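Local coordinates for hypothetical fimbrial assembly protein (Parabacteroides distasonis, PDB 3R4R) that is probably a component of the tip of fimbriae, the cell-surface filaments that mediate adhesion and biofilm formation, at residues Gly196-Ser201 and Val211-Phe216. Residues are numbered along the deposited sequence; the frame is centred on the assembly and turned at random.
Sequences GLNASS and VENGAF. With EDO (1,2-ethanediol), chain G.
Asn198 and Asn213 reach toward each other from opposite directions with their amide planes nearly parallel (3° apart), and each donates to the backbone of the partner segment. Asn213 ND2 gives a hydrogen bond to Ser200 O (2.9 Å) that lies in the Asn213 amide plane and on a lone pair of Ser200 O, whereas the bond from Asn198 ND2 to Ala215 O (2.9 Å) is tilted from the Asn198 amide plane and from the carbonyl plane of Ala215. Each OD1 turns back on its own segment to close an Asx turn, Asn198 OD1 accepting from Ser200 N at 2.8 Å and Asn213 OD1 from Ala215 N at 3.2 Å. With CG anti to the backbone N (chi1 -176°), the Asn198 amide also lies against Phe216, Asn198 CG 3.4 Å from Phe216 CD1, amide and ring planes 36° apart. Gly196 O meets the ring edge, 3.7 Å from Phe216 CE1. An alanine in place of Asn198 would probably leave Ala215 O and Ser200 N without side-chain partners and open a gap beside the ring. Asn198 also binds Glu233 O and Ser217 N; the pair thus fastens strand 191-202 to the loop before strand 218-219, within the transthyretin-like C-terminal domain.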
loop_
_atom_site.group_PDB
_atom_site.type_symbol
_atom_site.label_atom_id
_atom_site.label_comp_id
_atom_site.label_asym_id
_atom_site.label_seq_id
_atom_site.Cartn_x
_atom_site.Cartn_y
_atom_site.Cartn_z
ATOM N N GLY A 196 0.540 7.135 17.187
ATOM C CA GLY A 196 -0.728 6.970 16.487
ATOM C C GLY A 196 -0.665 6.336 15.115
ATOM O O GLY A 196 -1.674 6.326 14.413
ATOM N N LEU A 197 0.511 5.824 14.707
ATOM C CA LEU A 197 0.677 5.137 13.415
ATOM C C LEU A 197 -0.120 3.842 13.464
ATOM O O LEU A 197 -0.235 3.250 14.543
ATOM C CB LEU A 197 2.176 4.888 13.083
ATOM C CG LEU A 197 3.059 6.132 12.947
ATOM C CD1 LEU A 197 4.512 5.764 12.816
ATOM C CD2 LEU A 197 2.612 7.034 11.783
ATOM N N ASN A 198 -0.721 3.439 12.319
ATOM C CA ASN A 198 -1.610 2.277 12.221
ATOM C C ASN A 198 -0.913 1.073 11.615
ATOM O O ASN A 198 -0.307 1.174 10.548
ATOM C CB ASN A 198 -2.841 2.636 11.367
ATOM C CG ASN A 198 -3.907 1.565 11.261
ATOM O OD1 ASN A 198 -3.851 0.518 11.912
ATOM N ND2 ASN A 198 -4.930 1.820 10.457
ATOM N N ALA A 199 -1.079 -0.098 12.262
ATOM C CA ALA A 199 -0.481 -1.373 11.843
ATOM C C ALA A 199 -1.523 -2.347 11.243
ATOM O O ALA A 199 -1.128 -3.370 10.723
ATOM C CB ALA A 199 0.201 -2.032 13.030
ATOM N N SER A 200 -2.819 -2.030 11.273
ATOM C CA SER A 200 -3.873 -2.908 10.721
ATOM C C SER A 200 -4.575 -2.298 9.483
ATOM O O SER A 200 -4.691 -1.074 9.359
ATOM C CB SER A 200 -4.918 -3.216 11.776
ATOM O OG SER A 200 -4.357 -4.088 12.744
ATOM N N SER A 201 -5.008 -3.166 8.538
ATOM C CA SER A 201 -5.674 -2.679 7.325
ATOM C C SER A 201 -6.539 -3.719 6.669
ATOM O O SER A 201 -6.310 -4.924 6.824
ATOM C CB SER A 201 -4.650 -2.210 6.290
ATOM O OG SER A 201 -5.257 -1.620 5.151
ATOM N N VAL A 211 -9.904 8.121 2.158
ATOM C CA VAL A 211 -9.531 7.216 3.252
ATOM C C VAL A 211 -10.686 6.180 3.400
ATOM O O VAL A 211 -11.836 6.569 3.539
ATOM C CB VAL A 211 -9.189 7.983 4.569
ATOM C CG1 VAL A 211 -10.357 8.804 5.099
ATOM C CG2 VAL A 211 -8.653 7.053 5.647
ATOM N N GLU A 212 -10.376 4.869 3.272
ATOM C CA GLU A 212 -11.381 3.779 3.314
ATOM C C GLU A 212 -11.096 2.750 4.431
ATOM O O GLU A 212 -12.010 2.013 4.804
ATOM C CB GLU A 212 -11.418 3.028 1.969
ATOM C CG GLU A 212 -11.815 3.816 0.740
ATOM C CD GLU A 212 -11.375 3.157 -0.556
ATOM O OE1 GLU A 212 -10.150 3.137 -0.813
ATOM O OE2 GLU A 212 -12.243 2.719 -1.346
ATOM N N ASN A 213 -9.831 2.668 4.939
ATOM C CA ASN A 213 -9.489 1.667 5.959
ATOM C C ASN A 213 -10.121 1.969 7.390
ATOM O O ASN A 213 -9.741 2.917 8.103
ATOM C CB ASN A 213 -7.984 1.545 6.103
ATOM C CG ASN A 213 -7.550 0.400 6.962
ATOM O OD1 ASN A 213 -8.228 -0.615 7.044
ATOM N ND2 ASN A 213 -6.377 0.503 7.577
ATOM N N GLY A 214 -11.015 1.059 7.789
ATOM C CA GLY A 214 -11.698 1.045 9.079
ATOM C C GLY A 214 -10.948 0.283 10.164
ATOM O O GLY A 214 -11.227 0.472 11.354
ATOM N N ALA A 215 -9.960 -0.575 9.760
ATOM C CA ALA A 215 -9.122 -1.355 10.674
ATOM C C ALA A 215 -8.051 -0.476 11.333
ATOM O O ALA A 215 -7.505 0.433 10.688
ATOM C CB ALA A 215 -8.470 -2.491 9.924
ATOM N N PHE A 216 -7.777 -0.722 12.636
ATOM C CA PHE A 216 -6.759 0.024 13.373
ATOM C C PHE A 216 -6.159 -0.806 14.522
ATOM O O PHE A 216 -6.885 -1.471 15.268
ATOM C CB PHE A 216 -7.319 1.360 13.949
ATOM C CG PHE A 216 -6.246 2.249 14.575
ATOM C CD1 PHE A 216 -5.536 3.164 13.802
ATOM C CD2 PHE A 216 -5.923 2.144 15.930
ATOM C CE1 PHE A 216 -4.522 3.955 14.371
ATOM C CE2 PHE A 216 -4.888 2.917 16.486
ATOM C CZ PHE A 216 -4.201 3.819 15.702
HETATM C C1 EDO G . -4.906 6.432 18.135
HETATM O O1 EDO G . -3.770 5.598 18.364
HETATM C C2 EDO G . -4.489 7.606 17.263
HETATM O O2 EDO G . -3.993 7.143 15.995
#